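Local coordinates for Esterase/lipase (PDB 3K6K), which probably hydrolyses carboxylic ester bonds, as an alpha/beta-hydrolase of the hormone-sensitive lipase family, at residues A[17-22]-A[276-281]. Numbering follows the deposited sequence.
Sequences DPRDFL and WPDMPH
With CG opposite the carbonyl carbon (chi1 -65°) and a nearly extended chi2 of 172°, L22 spreads both methyls over the end of the turn and the proline after it: CD1 lies 3.6 Å from the carbonyl O of D278, and CD2 sits 4.0 Å from CD of P280. M279 starts out away from the helix, but bends at chi2 (-64°) and chi3 bring its methyl CE back to within 3.6 Å of P18 CB. That same CB also packs on D278 CB, so the proline ring meets two neighbours at once. No direct hydrogen bond crosses the contact; instead one water donates to P18 O and, at 2.7 Å, to D278 O, and lies in the plane of the F21 ring at its edge. R19 and D278 stay short of a salt bridge, NE to OD1 being 5.6 Å. Shortening L22 to an alanine removes both methyls and is likely to leave a gap beside P280 and the D278 carbonyl. D17 N-caps the helix, its OD1 accepting from R19 N at 2.9 Å. D278 and M279, in the second half of the type II turn W276–M279, and P280 after it pack against the first turn of helix 18-30, just ahead of H281, whose ND1 is hydrogen-bonded to OE1 of E251, consistent with the loop after the last strand of an alpha/beta-hydrolase carrying the histidine of a probable Ser-His-Glu triad with S157.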
loop_
_atom_site.group_PDB
_atom_site.type_symbol
_atom_site.label_atom_id
_atom_site.label_comp_id
_atom_site.label_asym_id
_atom_site.label_seq_id
_atom_site.Cartn_x
_atom_site.Cartn_y
_atom_site.Cartn_z
ATOM N N ASP A 17 22.441 -8.510 -8.565
ATOM C CA ASP A 17 21.390 -7.734 -9.201
ATOM C C ASP A 17 20.067 -8.471 -9.029
ATOM O O ASP A 17 20.006 -9.662 -9.285
ATOM C CB ASP A 17 21.620 -7.524 -10.718
ATOM C CG ASP A 17 20.605 -6.569 -11.296
ATOM O OD1 ASP A 17 19.496 -6.985 -11.733
ATOM O OD2 ASP A 17 20.863 -5.347 -11.222
ATOM N N PRO A 18 19.004 -7.768 -8.616
ATOM C CA PRO A 18 17.814 -8.563 -8.450
ATOM C C PRO A 18 17.407 -9.448 -9.632
ATOM O O PRO A 18 16.907 -10.564 -9.411
ATOM C CB PRO A 18 16.753 -7.519 -8.122
ATOM C CG PRO A 18 17.519 -6.574 -7.251
ATOM C CD PRO A 18 18.834 -6.420 -8.020
ATOM N N ARG A 19 17.614 -9.008 -10.861
ATOM C CA ARG A 19 17.142 -9.798 -12.003
ATOM C C ARG A 19 17.970 -11.095 -12.140
ATOM O O ARG A 19 17.487 -12.094 -12.680
ATOM C CB ARG A 19 17.112 -8.975 -13.292
ATOM C CG ARG A 19 15.910 -7.991 -13.387
ATOM C CD ARG A 19 15.989 -7.253 -14.734
ATOM N NE ARG A 19 15.858 -8.213 -15.849
ATOM C CZ ARG A 19 16.073 -7.978 -17.150
ATOM N NH1 ARG A 19 16.435 -6.777 -17.605
ATOM N NH2 ARG A 19 15.907 -8.978 -18.012
ATOM N N ASP A 20 19.183 -11.060 -11.589
ATOM C CA ASP A 20 20.104 -12.187 -11.673
ATOM C C ASP A 20 19.679 -13.211 -10.649
ATOM O O ASP A 20 19.735 -14.391 -10.932
ATOM C CB ASP A 20 21.597 -11.757 -11.540
ATOM C CG ASP A 20 22.046 -10.895 -12.738
ATOM O OD1 ASP A 20 21.330 -10.969 -13.789
ATOM O OD2 ASP A 20 23.055 -10.119 -12.660
ATOM N N PHE A 21 19.213 -12.739 -9.490
ATOM C CA PHE A 21 18.778 -13.629 -8.440
ATOM C C PHE A 21 17.508 -14.326 -8.917
ATOM O O PHE A 21 17.337 -15.504 -8.665
ATOM C CB PHE A 21 18.521 -12.873 -7.122
ATOM C CG PHE A 21 18.094 -13.784 -5.950
ATOM C CD1 PHE A 21 16.932 -13.511 -5.220
ATOM C CD2 PHE A 21 18.867 -14.883 -5.579
ATOM C CE1 PHE A 21 16.549 -14.318 -4.152
ATOM C CE2 PHE A 21 18.490 -15.716 -4.511
ATOM C CZ PHE A 21 17.310 -15.419 -3.797
ATOM N N LEU A 22 16.641 -13.595 -9.614
ATOM C CA LEU A 22 15.433 -14.188 -10.208
ATOM C C LEU A 22 15.755 -15.348 -11.147
ATOM O O LEU A 22 15.026 -16.349 -11.169
ATOM C CB LEU A 22 14.574 -13.153 -10.959
ATOM C CG LEU A 22 14.010 -12.106 -9.986
ATOM C CD1 LEU A 22 13.316 -10.965 -10.702
ATOM C CD2 LEU A 22 13.088 -12.778 -8.913
ATOM N N TRP A 276 7.594 -4.421 -3.751
ATOM C CA TRP A 276 9.014 -4.297 -4.023
ATOM C C TRP A 276 9.446 -4.808 -5.394
ATOM O O TRP A 276 9.391 -6.001 -5.658
ATOM C CB TRP A 276 9.879 -4.944 -2.924
ATOM C CG TRP A 276 9.660 -4.368 -1.532
ATOM C CD1 TRP A 276 8.564 -4.557 -0.737
ATOM C CD2 TRP A 276 10.610 -3.598 -0.727
ATOM N NE1 TRP A 276 8.736 -3.891 0.477
ATOM C CE2 TRP A 276 9.983 -3.328 0.515
ATOM C CE3 TRP A 276 11.910 -3.108 -0.950
ATOM C CZ2 TRP A 276 10.588 -2.590 1.498
ATOM C CZ3 TRP A 276 12.505 -2.383 0.033
ATOM C CH2 TRP A 276 11.846 -2.130 1.261
ATOM N N PRO A 277 9.949 -3.886 -6.245
ATOM C CA PRO A 277 10.391 -4.157 -7.621
ATOM C C PRO A 277 11.359 -5.367 -7.725
ATOM O O PRO A 277 12.350 -5.471 -6.977
ATOM C CB PRO A 277 11.119 -2.855 -8.040
ATOM C CG PRO A 277 10.829 -1.837 -6.994
ATOM C CD PRO A 277 10.114 -2.478 -5.845
ATOM N N ASP A 278 11.100 -6.261 -8.674
ATOM C CA ASP A 278 12.030 -7.407 -8.899
ATOM C C ASP A 278 12.244 -8.343 -7.670
ATOM O O ASP A 278 13.227 -9.120 -7.648
ATOM C CB ASP A 278 13.429 -6.901 -9.345
ATOM C CG ASP A 278 13.394 -6.092 -10.643
ATOM O OD1 ASP A 278 12.666 -6.452 -11.585
ATOM O OD2 ASP A 278 14.160 -5.104 -10.728
ATOM N N MET A 279 11.394 -8.261 -6.647
ATOM C CA MET A 279 11.517 -9.185 -5.488
ATOM C C MET A 279 10.567 -10.377 -5.591
ATOM O O MET A 279 9.415 -10.224 -5.999
ATOM C CB MET A 279 11.314 -8.462 -4.147
ATOM C CG MET A 279 12.471 -7.468 -3.842
ATOM S SD MET A 279 13.990 -8.458 -3.672
ATOM C CE MET A 279 14.661 -7.966 -5.271
ATOM N N PRO A 280 11.049 -11.565 -5.262
ATOM C CA PRO A 280 10.167 -12.750 -5.344
ATOM C C PRO A 280 9.447 -12.948 -4.027
ATOM O O PRO A 280 9.614 -12.146 -3.095
ATOM C CB PRO A 280 11.171 -13.897 -5.543
ATOM C CG PRO A 280 12.382 -13.432 -4.623
ATOM C CD PRO A 280 12.462 -11.953 -5.031
ATOM N N HIS A 281 8.676 -14.023 -3.957
ATOM C CA HIS A 281 7.898 -14.376 -2.801
ATOM C C HIS A 281 8.751 -14.363 -1.548
ATOM O O HIS A 281 9.836 -14.938 -1.551
ATOM C CB HIS A 281 7.391 -15.781 -3.030
ATOM C CG HIS A 281 6.213 -16.140 -2.194
ATOM N ND1 HIS A 281 5.146 -15.288 -2.010
ATOM C CD2 HIS A 281 5.929 -17.268 -1.493
ATOM C CE1 HIS A 281 4.255 -15.879 -1.237
ATOM N NE2 HIS A 281 4.701 -17.077 -0.911
HETATM O O HOH W 1 15.203 -10.928 -7.147
#